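Local coordinates for protein ribose-phosphate pyrophosphokinase (Mycobacterium smegmatis, PDB 5MP7) that probably makes phosphoribosyl pyrophosphate, the activated ribose of nucleotide biosynthesis, by moving the pyrophosphoryl group of ATP onto ribose 5-phosphate with magnesium as cofactor, at residues E22-V27 / F62-H67; R104-H109 / D140-F145; R131-D136 / P303-T308; G241-L246 / K252-A257. All coordinates share one frame; numbering follows the deposited sequence.

Interaction 1. Residues E22-V27 / F62-H67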
loop_
_atom_site.group_PDB
_atom_site.type_symbol
_atom_site.label_atom_id
_atom_site.label_comp_id
_atom_site.label_asym_id
_atom_site.label_seq_id
_atom_site.Cartn_x
_atom_site.Cartn_y
_atom_site.Cartn_z
ATOM N N GLU A 22 7.734 34.934 46.292
ATOM C CA GLU A 22 8.252 36.121 46.994
ATOM C C GLU A 22 7.588 36.332 48.338
ATOM O O GLU A 22 8.253 36.685 49.316
ATOM C CB GLU A 22 8.132 37.403 46.124
ATOM C CG GLU A 22 9.180 37.461 44.940
ATOM C CD GLU A 22 8.881 38.529 43.875
ATOM O OE1 GLU A 22 8.069 39.447 44.144
ATOM O OE2 GLU A 22 9.462 38.461 42.758
ATOM N N LEU A 23 6.275 36.134 48.408
ATOM C CA LEU A 23 5.578 36.341 49.668
ATOM C C LEU A 23 6.050 35.313 50.675
ATOM O O LEU A 23 6.287 35.657 51.836
ATOM C CB LEU A 23 4.073 36.248 49.521
ATOM C CG LEU A 23 3.234 36.491 50.777
ATOM C CD1 LEU A 23 3.490 37.866 51.395
ATOM C CD2 LEU A 23 1.771 36.362 50.402
ATOM N N ALA A 24 6.155 34.060 50.236
ATOM C CA ALA A 24 6.587 32.973 51.125
ATOM C C ALA A 24 7.968 33.226 51.706
ATOM O O ALA A 24 8.214 33.018 52.882
ATOM C CB ALA A 24 6.552 31.623 50.390
ATOM N N ASP A 25 8.867 33.683 50.853
ATOM C CA ASP A 25 10.215 34.033 51.263
ATOM C C ASP A 25 10.223 35.204 52.230
ATOM O O ASP A 25 10.963 35.147 53.197
ATOM C CB ASP A 25 11.026 34.314 50.006
ATOM C CG ASP A 25 12.312 35.038 50.274
ATOM O OD1 ASP A 25 13.318 34.361 50.625
ATOM O OD2 ASP A 25 12.298 36.306 50.119
ATOM N N GLN A 26 9.420 36.246 51.982
ATOM C CA GLN A 26 9.332 37.395 52.910
ATOM C C GLN A 26 8.787 36.993 54.278
ATOM O O GLN A 26 9.305 37.431 55.290
ATOM C CB GLN A 26 8.443 38.506 52.378
ATOM C CG GLN A 26 9.040 39.354 51.260
ATOM C CD GLN A 26 8.012 40.233 50.544
ATOM O OE1 GLN A 26 6.903 40.481 51.021
ATOM N NE2 GLN A 26 8.387 40.700 49.374
ATOM N N VAL A 27 7.783 36.112 54.315
ATOM C CA VAL A 27 7.207 35.674 55.566
ATOM C C VAL A 27 8.193 34.816 56.354
ATOM O O VAL A 27 8.336 34.984 57.548
ATOM C CB VAL A 27 5.933 34.868 55.326
ATOM C CG1 VAL A 27 5.507 34.150 56.601
ATOM C CG2 VAL A 27 4.798 35.770 54.886
ATOM N N PHE A 62 1.686 25.735 59.078
ATOM C CA PHE A 62 1.058 26.888 58.442
ATOM C C PHE A 62 1.256 26.744 56.939
ATOM O O PHE A 62 2.385 26.690 56.451
ATOM C CB PHE A 62 1.675 28.154 58.985
ATOM C CG PHE A 62 1.393 28.357 60.423
ATOM C CD1 PHE A 62 2.145 27.708 61.393
ATOM C CD2 PHE A 62 0.336 29.146 60.832
ATOM C CE1 PHE A 62 1.845 27.855 62.758
ATOM C CE2 PHE A 62 0.044 29.308 62.192
ATOM C CZ PHE A 62 0.820 28.683 63.153
ATOM N N VAL A 63 0.165 26.606 56.210
ATOM C CA VAL A 63 0.239 26.282 54.788
ATOM C C VAL A 63 -0.156 27.518 54.030
ATOM O O VAL A 63 -1.298 27.852 53.996
ATOM C CB VAL A 63 -0.719 25.160 54.423
ATOM C CG1 VAL A 63 -0.529 24.760 52.978
ATOM C CG2 VAL A 63 -0.466 23.996 55.341
ATOM N N LEU A 64 0.818 28.180 53.421
ATOM C CA LEU A 64 0.635 29.454 52.786
ATOM C C LEU A 64 0.461 29.284 51.292
ATOM O O LEU A 64 1.334 28.798 50.620
ATOM C CB LEU A 64 1.838 30.339 53.090
ATOM C CG LEU A 64 2.010 31.681 52.363
ATOM C CD1 LEU A 64 0.820 32.609 52.479
ATOM C CD2 LEU A 64 3.241 32.358 52.958
ATOM N N GLN A 65 -0.682 29.692 50.776
ATOM C CA GLN A 65 -0.910 29.679 49.355
ATOM C C GLN A 65 -1.683 30.937 48.936
ATOM O O GLN A 65 -2.805 31.195 49.413
ATOM C CB GLN A 65 -1.693 28.410 48.957
ATOM C CG GLN A 65 -1.948 28.254 47.475
ATOM C CD GLN A 65 -0.701 27.795 46.704
ATOM O OE1 GLN A 65 0.317 28.468 46.678
ATOM N NE2 GLN A 65 -0.801 26.642 46.059
ATOM N N SER A 66 -1.114 31.666 47.992
ATOM C CA SER A 66 -1.832 32.717 47.298
ATOM C C SER A 66 -2.573 32.125 46.072
ATOM O O SER A 66 -2.270 31.037 45.648
ATOM C CB SER A 66 -0.844 33.764 46.881
ATOM O OG SER A 66 -1.517 34.930 46.531
ATOM N N HIS A 67 -3.557 32.829 45.520
ATOM C CA HIS A 67 -4.459 32.259 44.515
ATOM C C HIS A 67 -4.629 33.174 43.327
ATOM O O HIS A 67 -5.741 33.625 43.020
ATOM C CB HIS A 67 -5.821 31.937 45.130
ATOM C CG HIS A 67 -5.766 30.811 46.093
ATOM N ND1 HIS A 67 -5.507 30.993 47.427
ATOM C CD2 HIS A 67 -5.889 29.480 45.911
ATOM C CE1 HIS A 67 -5.458 29.825 48.029
ATOM N NE2 HIS A 67 -5.698 28.888 47.131
#
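Leu64 carries this contact: it rises from the strand end into the side of helix 22-27, and Leu23, Ala24 and Val27 receive it. With CG anti to the backbone N (chi1 171°), its branch stands over the helix backbone at Ala24, and CD2 settles 3.9 Å from Ala24 CA. Having just a methyl for a side chain, Ala24 lets the two backbones draw close here, CA of Ala24 to CA of Leu64 being 7.1 Å. The methyl itself lies beside the same branch, Ala24 CB to Leu64 CD2 at 4.3 Å. Leu64's other branch is used by Leu23, whose CD2 comes to 4.4 Å from Leu64 CD1. One helical turn on from Leu23, Val27 also meets the CD2 branch, Val27 CG2 lying 4.2 Å from Leu64 CD2.

Strands 12-16 and 60-64 are parallel neighbours in the five-stranded sheet of the N-terminal PRTase-like domain, and helix 21-31 belongs to the beta-alpha-beta crossover between them, a connection that also takes in strands 38-42 and 48-52. The helix runs back against strand 62-64 at 145°, its axis 10.6 Å away. No hydrogen bond joins the segments; the touching atoms are all carbon, and every residue that touches is buried. The backbone of Leu64 is hydrogen-bonded to Phe15 of the adjacent strand 12-16, and its side chain packs on Ile96 of strand 92-97. Beyond the strand, Ser66 sends its hydroxyl to the carbonyl of Thr284, while on the helix Gln26 OE1 is held by Ser300 and Asn283.

Interaction 2. Residues R104-H109 / D140-F145; sequences RQDKKH and DQIQGF
Phe145 has CG beside its backbone N and anti to its carbonyl carbon (chi1 -73°), which turns the ring toward Asp106. On the facing loop Asp106 takes chi1 52°, placing its carboxylate beside both its own N and carbonyl carbon and close to Ile142. The ring arrives edge first: Asp106 O lies near the ring plane, 3.9 Å from Phe145 CZ. Slightly to one side, Asp106 CB is 4.2 Å from Phe145 CE2. One face of the same ring is covered by Ile142 CA, 3.9 Å above the plane and over its centre, so the 3-10 turn packs against its own aromatic. Ile142 extends its chain to the acid, with CD1 at 4.3 Å from Asp106 OD2. The turn is closed by backbone bonds such as Phe145 N to Ile142 O, 3.0 Å.

Segment 104-109 lies in the loop between strand 92-97 and helix 116-127, and the 3-10 turn in the connection from strand 131-135 to strand 150-153; Phe145 also rests on Ala117 and Ala121 of that helix. Arg104 and Gln105 are predicted to bind ATP. Arg104 makes a salt bridge with Glu47 of the second subunit, itself a predicted ATP residue, consistent with a nucleotide site shared between subunits as in class I relatives.

Across the contact nothing is hydrogen-bonded. The touch is dispersive, and the carbonyl oxygen at the ring edge would at most add a weak electrostatic attraction. The Asp106 carboxylate relies instead on Thr139 OG1, bonded to its OD2, beside the predicted magnesium ligand His138.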
loop_
_atom_site.group_PDB
_atom_site.type_symbol
_atom_site.label_atom_id
_atom_site.label_comp_id
_atom_site.label_asym_id
_atom_site.label_seq_id
_atom_site.Cartn_x
_atom_site.Cartn_y
_atom_site.Cartn_z
ATOM N N ARG A 104 -16.146 36.586 46.239
ATOM C CA ARG A 104 -17.231 37.326 45.624
ATOM C C ARG A 104 -18.539 36.536 45.487
ATOM O O ARG A 104 -19.618 37.128 45.509
ATOM C CB ARG A 104 -16.801 37.906 44.293
ATOM C CG ARG A 104 -15.905 39.125 44.476
ATOM C CD ARG A 104 -15.297 39.580 43.162
ATOM N NE ARG A 104 -14.464 38.530 42.574
ATOM C CZ ARG A 104 -13.887 38.592 41.371
ATOM N NH1 ARG A 104 -14.039 39.654 40.581
ATOM N NH2 ARG A 104 -13.133 37.580 40.967
ATOM N N GLN A 105 -18.455 35.211 45.381
ATOM C CA GLN A 105 -19.648 34.351 45.379
ATOM C C GLN A 105 -20.031 33.914 46.806
ATOM O O GLN A 105 -19.900 32.760 47.164
ATOM C CB GLN A 105 -19.398 33.169 44.460
ATOM C CG GLN A 105 -20.641 32.341 44.148
ATOM C CD GLN A 105 -21.670 33.084 43.304
ATOM O OE1 GLN A 105 -21.332 33.742 42.322
ATOM N NE2 GLN A 105 -22.929 33.001 43.698
ATOM N N ASP A 106 -20.483 34.874 47.629
ATOM C CA ASP A 106 -20.826 34.642 49.077
ATOM C C ASP A 106 -22.330 34.672 49.371
ATOM O O ASP A 106 -22.750 34.720 50.516
ATOM C CB ASP A 106 -20.106 35.655 49.969
ATOM C CG ASP A 106 -20.317 37.129 49.531
ATOM O OD1 ASP A 106 -21.122 37.424 48.593
ATOM O OD2 ASP A 106 -19.640 38.010 50.125
ATOM N N LYS A 107 -23.122 34.677 48.307
ATOM C CA LYS A 107 -24.582 34.627 48.374
ATOM C C LYS A 107 -25.138 34.245 46.999
ATOM O O LYS A 107 -24.408 34.263 46.026
ATOM C CB LYS A 107 -25.157 35.984 48.782
ATOM C CG LYS A 107 -24.947 37.067 47.741
ATOM C CD LYS A 107 -25.241 38.380 48.379
ATOM C CE LYS A 107 -25.620 39.425 47.309
ATOM N NZ LYS A 107 -27.111 39.434 47.256
ATOM N N LYS A 108 -26.434 33.966 46.931
ATOM C CA LYS A 108 -27.040 33.474 45.698
ATOM C C LYS A 108 -27.401 34.521 44.654
ATOM O O LYS A 108 -27.609 34.134 43.505
ATOM C CB LYS A 108 -28.240 32.582 46.011
ATOM C CG LYS A 108 -27.801 31.197 46.385
ATOM C CD LYS A 108 -28.867 30.376 47.066
ATOM C CE LYS A 108 -29.637 29.483 46.115
ATOM N NZ LYS A 108 -30.784 28.847 46.825
ATOM N N HIS A 109 -27.475 35.804 45.017
ATOM C CA HIS A 109 -27.859 36.870 44.063
ATOM C C HIS A 109 -29.322 36.553 43.613
ATOM O O HIS A 109 -30.182 36.335 44.487
ATOM C CB HIS A 109 -26.810 37.015 42.940
ATOM C CG HIS A 109 -25.410 37.197 43.454
ATOM N ND1 HIS A 109 -24.937 38.412 43.908
ATOM C CD2 HIS A 109 -24.382 36.325 43.596
ATOM C CE1 HIS A 109 -23.682 38.281 44.307
ATOM N NE2 HIS A 109 -23.322 37.024 44.132
ATOM N N ASP A 140 -17.199 40.493 55.701
ATOM C CA ASP A 140 -16.772 40.061 57.003
ATOM C C ASP A 140 -17.508 38.787 57.442
ATOM O O ASP A 140 -16.982 37.990 58.197
ATOM C CB ASP A 140 -16.998 41.188 58.017
ATOM C CG ASP A 140 -16.295 42.534 57.619
ATOM O OD1 ASP A 140 -15.981 42.732 56.422
ATOM O OD2 ASP A 140 -16.076 43.401 58.508
ATOM N N GLN A 141 -18.693 38.549 56.909
ATOM C CA GLN A 141 -19.497 37.384 57.287
ATOM C C GLN A 141 -18.905 36.071 56.841
ATOM O O GLN A 141 -19.240 35.042 57.416
ATOM C CB GLN A 141 -20.939 37.484 56.775
ATOM C CG GLN A 141 -21.776 38.513 57.531
ATOM C CD GLN A 141 -21.410 39.930 57.160
ATOM O OE1 GLN A 141 -21.119 40.220 56.002
ATOM N NE2 GLN A 141 -21.373 40.817 58.146
ATOM N N ILE A 142 -18.007 36.091 55.846
ATOM C CA ILE A 142 -17.265 34.881 55.428
ATOM C C ILE A 142 -16.545 34.201 56.617
ATOM O O ILE A 142 -16.308 33.002 56.603
ATOM C CB ILE A 142 -16.285 35.222 54.277
ATOM C CG1 ILE A 142 -17.082 35.508 53.015
ATOM C CG2 ILE A 142 -15.311 34.085 54.011
ATOM C CD1 ILE A 142 -16.281 36.074 51.870
ATOM N N GLN A 143 -16.197 34.987 57.622
ATOM C CA GLN A 143 -15.657 34.491 58.865
ATOM C C GLN A 143 -16.576 33.413 59.513
ATOM O O GLN A 143 -16.105 32.426 60.051
ATOM C CB GLN A 143 -15.464 35.688 59.777
ATOM C CG GLN A 143 -14.548 35.514 60.954
ATOM C CD GLN A 143 -14.396 36.818 61.734
ATOM O OE1 GLN A 143 -15.361 37.594 61.902
ATOM N NE2 GLN A 143 -13.193 37.060 62.229
ATOM N N GLY A 144 -17.881 33.551 59.378
ATOM C CA GLY A 144 -18.809 32.521 59.834
ATOM C C GLY A 144 -19.012 31.283 58.952
ATOM O O GLY A 144 -19.735 30.366 59.349
ATOM N N PHE A 145 -18.368 31.227 57.793
ATOM C CA PHE A 145 -18.488 30.090 56.902
ATOM C C PHE A 145 -17.699 28.890 57.310
ATOM O O PHE A 145 -17.915 27.821 56.782
ATOM C CB PHE A 145 -18.065 30.469 55.490
ATOM C CG PHE A 145 -19.044 31.341 54.759
ATOM C CD1 PHE A 145 -20.219 31.791 55.337
ATOM C CD2 PHE A 145 -18.757 31.725 53.472
ATOM C CE1 PHE A 145 -21.083 32.618 54.639
ATOM C CE2 PHE A 145 -19.614 32.540 52.772
ATOM C CZ PHE A 145 -20.793 32.982 53.352
#

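Interaction 3. Residues R131-D136 / P303-T308; sequences RIVSVD and PLLANT
Val133 and Val135, two residues apart on one face of the strand, meet Leu305 and Thr308 on the helix, and what passes between them is apolar. Val133 and Thr308 reach for each other tip to tip, with Val133 CG1 at 4.1 Å from Thr308 CG2. Leu305 lies between the two valines: its CD2 is 4.2 Å from Val135 CG2, the two side chains slanting across each other, and 4.4 Å from Val133 CG1. Its CG stands beside the backbone N (chi1 -76°), and of the two branches it is CD2, not the extended CD1, that meets both valines.

No hydrogen bond crosses the contact; Thr308 and Asn307 bond within the helix. Thr308 keeps its methyl anti to the backbone N and aimed at the strand, which puts OG1 on the helix side, where it donates to Leu304 O over 3.0 Å. That carbonyl also receives Thr308 N, the two donors coming from opposite faces of its plane, so the buried hydroxyl is satisfied without help from the sheet. Asn307 does the same to Pro303 on the exposed side, ND2 to Pro303 O at 3.0 Å and well above the carbonyl plane.

Strand 131-135 belongs to the parallel sheet of the N-terminal PRTase-like domain, while helix 302-314 comes at the end of the chain, after the strands of the second sheet, and returns to cover the first one. It runs nearly antiparallel to the strand, at 158° with axes 10.4 Å apart. On the sheet, Val133 adjoins Thr94 and Ile96 of strand 92-97; Leu304 and Thr308 touch Met153 of strand 150-153; and Leu305 packs on Val27 of helix 21-31.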
loop_
_atom_site.group_PDB
_atom_site.type_symbol
_atom_site.label_atom_id
_atom_site.label_comp_id
_atom_site.label_asym_id
_atom_site.label_seq_id
_atom_site.Cartn_x
_atom_site.Cartn_y
_atom_site.Cartn_z
ATOM N N ARG A 131 -7.834 25.913 61.140
ATOM C CA ARG A 131 -7.927 27.353 61.217
ATOM C C ARG A 131 -7.718 27.934 59.817
ATOM O O ARG A 131 -7.056 27.326 58.992
ATOM C CB ARG A 131 -6.855 27.843 62.141
ATOM C CG ARG A 131 -6.812 29.346 62.305
ATOM C CD ARG A 131 -5.680 29.819 63.169
ATOM N NE ARG A 131 -5.956 29.508 64.572
ATOM C CZ ARG A 131 -5.620 28.390 65.209
ATOM N NH1 ARG A 131 -4.923 27.426 64.603
ATOM N NH2 ARG A 131 -5.948 28.260 66.501
ATOM N N ILE A 132 -8.340 29.069 59.541
ATOM C CA ILE A 132 -8.143 29.817 58.312
ATOM C C ILE A 132 -7.696 31.239 58.679
ATOM O O ILE A 132 -8.248 31.862 59.569
ATOM C CB ILE A 132 -9.421 29.883 57.499
ATOM C CG1 ILE A 132 -9.745 28.522 56.949
ATOM C CG2 ILE A 132 -9.276 30.840 56.337
ATOM C CD1 ILE A 132 -11.096 28.470 56.257
ATOM N N VAL A 133 -6.677 31.731 57.992
ATOM C CA VAL A 133 -6.202 33.101 58.135
ATOM C C VAL A 133 -6.317 33.755 56.758
ATOM O O VAL A 133 -5.831 33.213 55.753
ATOM C CB VAL A 133 -4.752 33.136 58.519
ATOM C CG1 VAL A 133 -4.222 34.548 58.481
ATOM C CG2 VAL A 133 -4.575 32.547 59.904
ATOM N N SER A 134 -6.953 34.921 56.710
ATOM C CA SER A 134 -7.134 35.636 55.457
ATOM C C SER A 134 -7.015 37.125 55.662
ATOM O O SER A 134 -7.076 37.620 56.791
ATOM C CB SER A 134 -8.483 35.255 54.888
ATOM O OG SER A 134 -8.514 35.424 53.488
ATOM N N VAL A 135 -6.841 37.856 54.573
ATOM C CA VAL A 135 -6.694 39.296 54.659
ATOM C C VAL A 135 -7.826 39.929 53.886
ATOM O O VAL A 135 -7.993 39.632 52.707
ATOM C CB VAL A 135 -5.353 39.775 54.053
ATOM C CG1 VAL A 135 -5.179 41.290 54.239
ATOM C CG2 VAL A 135 -4.174 39.029 54.682
ATOM N N ASP A 136 -8.529 40.863 54.520
ATOM C CA ASP A 136 -9.564 41.671 53.879
ATOM C C ASP A 136 -10.535 40.907 52.977
ATOM O O ASP A 136 -10.606 41.088 51.744
ATOM C CB ASP A 136 -8.976 42.904 53.178
ATOM C CG ASP A 136 -8.549 44.012 54.175
ATOM O OD1 ASP A 136 -9.287 44.309 55.160
ATOM O OD2 ASP A 136 -7.448 44.585 53.996
ATOM N N PRO A 303 4.812 41.415 57.039
ATOM C CA PRO A 303 4.953 41.602 58.502
ATOM C C PRO A 303 3.654 41.286 59.259
ATOM O O PRO A 303 3.696 40.699 60.337
ATOM C CB PRO A 303 5.315 43.062 58.639
ATOM C CG PRO A 303 5.965 43.421 57.318
ATOM C CD PRO A 303 5.183 42.640 56.299
ATOM N N LEU A 304 2.514 41.647 58.665
ATOM C CA LEU A 304 1.197 41.341 59.215
ATOM C C LEU A 304 0.945 39.809 59.281
ATOM O O LEU A 304 0.476 39.297 60.301
ATOM C CB LEU A 304 0.116 42.035 58.389
ATOM C CG LEU A 304 -1.341 41.920 58.837
ATOM C CD1 LEU A 304 -1.560 42.552 60.224
ATOM C CD2 LEU A 304 -2.262 42.571 57.792
ATOM N N LEU A 305 1.246 39.100 58.191
ATOM C CA LEU A 305 1.144 37.673 58.196
ATOM C C LEU A 305 2.079 37.027 59.217
ATOM O O LEU A 305 1.664 36.108 59.901
ATOM C CB LEU A 305 1.399 37.087 56.809
ATOM C CG LEU A 305 0.248 37.248 55.822
ATOM C CD1 LEU A 305 0.587 36.519 54.543
ATOM C CD2 LEU A 305 -1.087 36.734 56.354
ATOM N N ALA A 306 3.318 37.500 59.335
ATOM C CA ALA A 306 4.265 36.919 60.300
ATOM C C ALA A 306 3.797 37.121 61.734
ATOM O O ALA A 306 3.894 36.199 62.524
ATOM C CB ALA A 306 5.659 37.476 60.110
ATOM N N ASN A 307 3.268 38.295 62.059
ATOM C CA ASN A 307 2.716 38.542 63.392
ATOM C C ASN A 307 1.527 37.663 63.721
ATOM O O ASN A 307 1.412 37.196 64.854
ATOM C CB ASN A 307 2.274 39.976 63.581
ATOM C CG ASN A 307 3.373 40.874 64.057
ATOM O OD1 ASN A 307 3.703 40.884 65.231
ATOM N ND2 ASN A 307 3.926 41.655 63.160
ATOM N N THR A 308 0.651 37.437 62.746
ATOM C CA THR A 308 -0.486 36.558 62.956
ATOM C C THR A 308 -0.067 35.109 63.186
ATOM O O THR A 308 -0.601 34.458 64.074
ATOM C CB THR A 308 -1.460 36.594 61.768
ATOM O OG1 THR A 308 -1.847 37.939 61.520
ATOM C CG2 THR A 308 -2.722 35.834 62.086
#

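Interaction 4. Residues G241-L246 / K252-A257; sequences GAVNLL and KDVIIA
No ring, amide or other flat side-chain group takes part where Val243 and Leu246 meet Val254 and Ile256, so only aliphatic carbons meet. The setting is the second half of a beta-alpha-beta crossover: strand 225-230, helix 237-248, then strand 253-258, parallel and adjacent to the first in the C-terminal sheet of this PRTase-like fold. Helix 241-246 lies almost antiparallel to strand 253-257, at 161° with axes 9.2 Å apart.

Val254 has the most surface buried in the contact. Its two methyls part the work: CG1, anti to the backbone N (chi1 -177°), turns to Val243, and CG2 goes to Leu246. Leucine touches there with the root of its side chain, CB to Val254 CG2 at 4.2 Å. Leu228 of the preceding strand adds to the same apolar layer.

The predicted ribose 5-phosphate residues Asp234 to Thr238 run into the start of helix 237-248, and the side chain of Ile256 is about 6 Å from that of Asp230, another predicted ligand of that sugar. Val243 CG2 is shared between two strand residues, 4.1 Å from Val254 CG1 and 3.9 Å from Ile256 CD1, the side chains of Ile256 and Val243 crossing at about a right angle.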
loop_
_atom_site.group_PDB
_atom_site.type_symbol
_atom_site.label_atom_id
_atom_site.label_comp_id
_atom_site.label_asym_id
_atom_site.label_seq_id
_atom_site.Cartn_x
_atom_site.Cartn_y
_atom_site.Cartn_z
ATOM N N GLY A 241 -13.918 53.873 35.697
ATOM C CA GLY A 241 -15.159 54.627 35.545
ATOM C C GLY A 241 -15.336 55.655 36.656
ATOM O O GLY A 241 -15.730 56.792 36.403
ATOM N N ALA A 242 -15.017 55.254 37.882
ATOM C CA ALA A 242 -15.146 56.140 39.005
ATOM C C ALA A 242 -14.161 57.310 38.941
ATOM O O ALA A 242 -14.492 58.416 39.331
ATOM C CB ALA A 242 -15.007 55.371 40.308
ATOM N N VAL A 243 -12.961 57.063 38.454
ATOM C CA VAL A 243 -11.951 58.110 38.350
ATOM C C VAL A 243 -12.429 59.181 37.397
ATOM O O VAL A 243 -12.336 60.355 37.715
ATOM C CB VAL A 243 -10.610 57.557 37.849
ATOM C CG1 VAL A 243 -9.648 58.684 37.473
ATOM C CG2 VAL A 243 -9.988 56.700 38.937
ATOM N N ASN A 244 -12.933 58.748 36.249
ATOM C CA ASN A 244 -13.413 59.650 35.220
ATOM C C ASN A 244 -14.604 60.494 35.716
ATOM O O ASN A 244 -14.708 61.679 35.434
ATOM C CB ASN A 244 -13.806 58.840 33.986
ATOM C CG ASN A 244 -14.683 59.630 33.033
ATOM O OD1 ASN A 244 -14.240 60.627 32.505
ATOM N ND2 ASN A 244 -15.954 59.213 32.844
ATOM N N LEU A 245 -15.495 59.860 36.473
ATOM C CA LEU A 245 -16.653 60.543 37.078
ATOM C C LEU A 245 -16.228 61.592 38.086
ATOM O O LEU A 245 -16.848 62.643 38.174
ATOM C CB LEU A 245 -17.570 59.537 37.780
ATOM C CG LEU A 245 -19.020 59.536 37.342
ATOM C CD1 LEU A 245 -19.184 59.115 35.889
ATOM C CD2 LEU A 245 -19.742 58.563 38.258
ATOM N N LEU A 246 -15.227 61.271 38.900
ATOM C CA LEU A 246 -14.754 62.201 39.939
ATOM C C LEU A 246 -14.047 63.394 39.280
ATOM O O LEU A 246 -14.177 64.515 39.751
ATOM C CB LEU A 246 -13.815 61.517 40.917
ATOM C CG LEU A 246 -14.463 60.473 41.811
ATOM C CD1 LEU A 246 -13.400 59.625 42.482
ATOM C CD2 LEU A 246 -15.370 61.111 42.844
ATOM N N LYS A 252 -9.667 67.591 42.432
ATOM C CA LYS A 252 -8.298 67.992 42.177
ATOM C C LYS A 252 -7.422 66.799 41.809
ATOM O O LYS A 252 -6.642 66.857 40.888
ATOM C CB LYS A 252 -7.714 68.648 43.412
ATOM C CG LYS A 252 -6.392 69.337 43.164
ATOM C CD LYS A 252 -5.667 69.681 44.488
ATOM C CE LYS A 252 -4.406 68.835 44.670
ATOM N NZ LYS A 252 -3.213 69.663 45.000
ATOM N N ASP A 253 -7.562 65.733 42.571
ATOM C CA ASP A 253 -6.677 64.565 42.553
ATOM C C ASP A 253 -7.496 63.317 42.859
ATOM O O ASP A 253 -8.491 63.409 43.598
ATOM C CB ASP A 253 -5.643 64.724 43.679
ATOM C CG ASP A 253 -4.222 64.937 43.185
ATOM O OD1 ASP A 253 -3.938 64.705 41.991
ATOM O OD2 ASP A 253 -3.357 65.313 44.013
ATOM N N VAL A 254 -7.070 62.169 42.338
ATOM C CA VAL A 254 -7.615 60.879 42.751
ATOM C C VAL A 254 -6.524 59.871 43.114
ATOM O O VAL A 254 -5.651 59.611 42.313
ATOM C CB VAL A 254 -8.507 60.228 41.683
ATOM C CG1 VAL A 254 -9.093 58.927 42.233
ATOM C CG2 VAL A 254 -9.645 61.158 41.313
ATOM N N ILE A 255 -6.639 59.270 44.300
ATOM C CA ILE A 255 -5.783 58.210 44.737
ATOM C C ILE A 255 -6.600 56.924 44.883
ATOM O O ILE A 255 -7.627 56.916 45.545
ATOM C CB ILE A 255 -5.140 58.575 46.049
ATOM C CG1 ILE A 255 -4.201 59.743 45.809
ATOM C CG2 ILE A 255 -4.347 57.401 46.619
ATOM C CD1 ILE A 255 -3.873 60.489 47.081
ATOM N N ILE A 256 -6.091 55.835 44.292
ATOM C CA ILE A 256 -6.700 54.516 44.371
ATOM C C ILE A 256 -5.958 53.638 45.375
ATOM O O ILE A 256 -4.762 53.535 45.336
ATOM C CB ILE A 256 -6.703 53.820 43.028
ATOM C CG1 ILE A 256 -7.456 54.694 42.038
ATOM C CG2 ILE A 256 -7.405 52.475 43.151
ATOM C CD1 ILE A 256 -7.533 54.138 40.635
ATOM N N ALA A 257 -6.698 53.054 46.312
ATOM C CA ALA A 257 -6.139 52.167 47.313
ATOM C C ALA A 257 -6.996 50.899 47.435
ATOM O O ALA A 257 -8.195 50.971 47.557
ATOM C CB ALA A 257 -6.039 52.866 48.630
#

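Interactions 1 and 3 serve one sheet and touch: helix 21-31 and helix 302-314 meet through Val27 CG2 and Leu305 CB, 4.1 Å apart, the centres of the two interactions being about 11 Å apart. Interaction 2 belongs to the same half of the chain, its centre about 19 Å from that of interaction 3. It holds predicted ATP residues Arg104 and Gln105 and adjoins the predicted magnesium ligand His138, with the side chain of Asp178 about 11 Å from that of Asp106. Interaction 4 lies in the other half, its centre about 28 Å from that of interaction 2, near Asp230 and Gly236, predicted to bind ribose 5-phosphate. Interaction 1 is away from these sites.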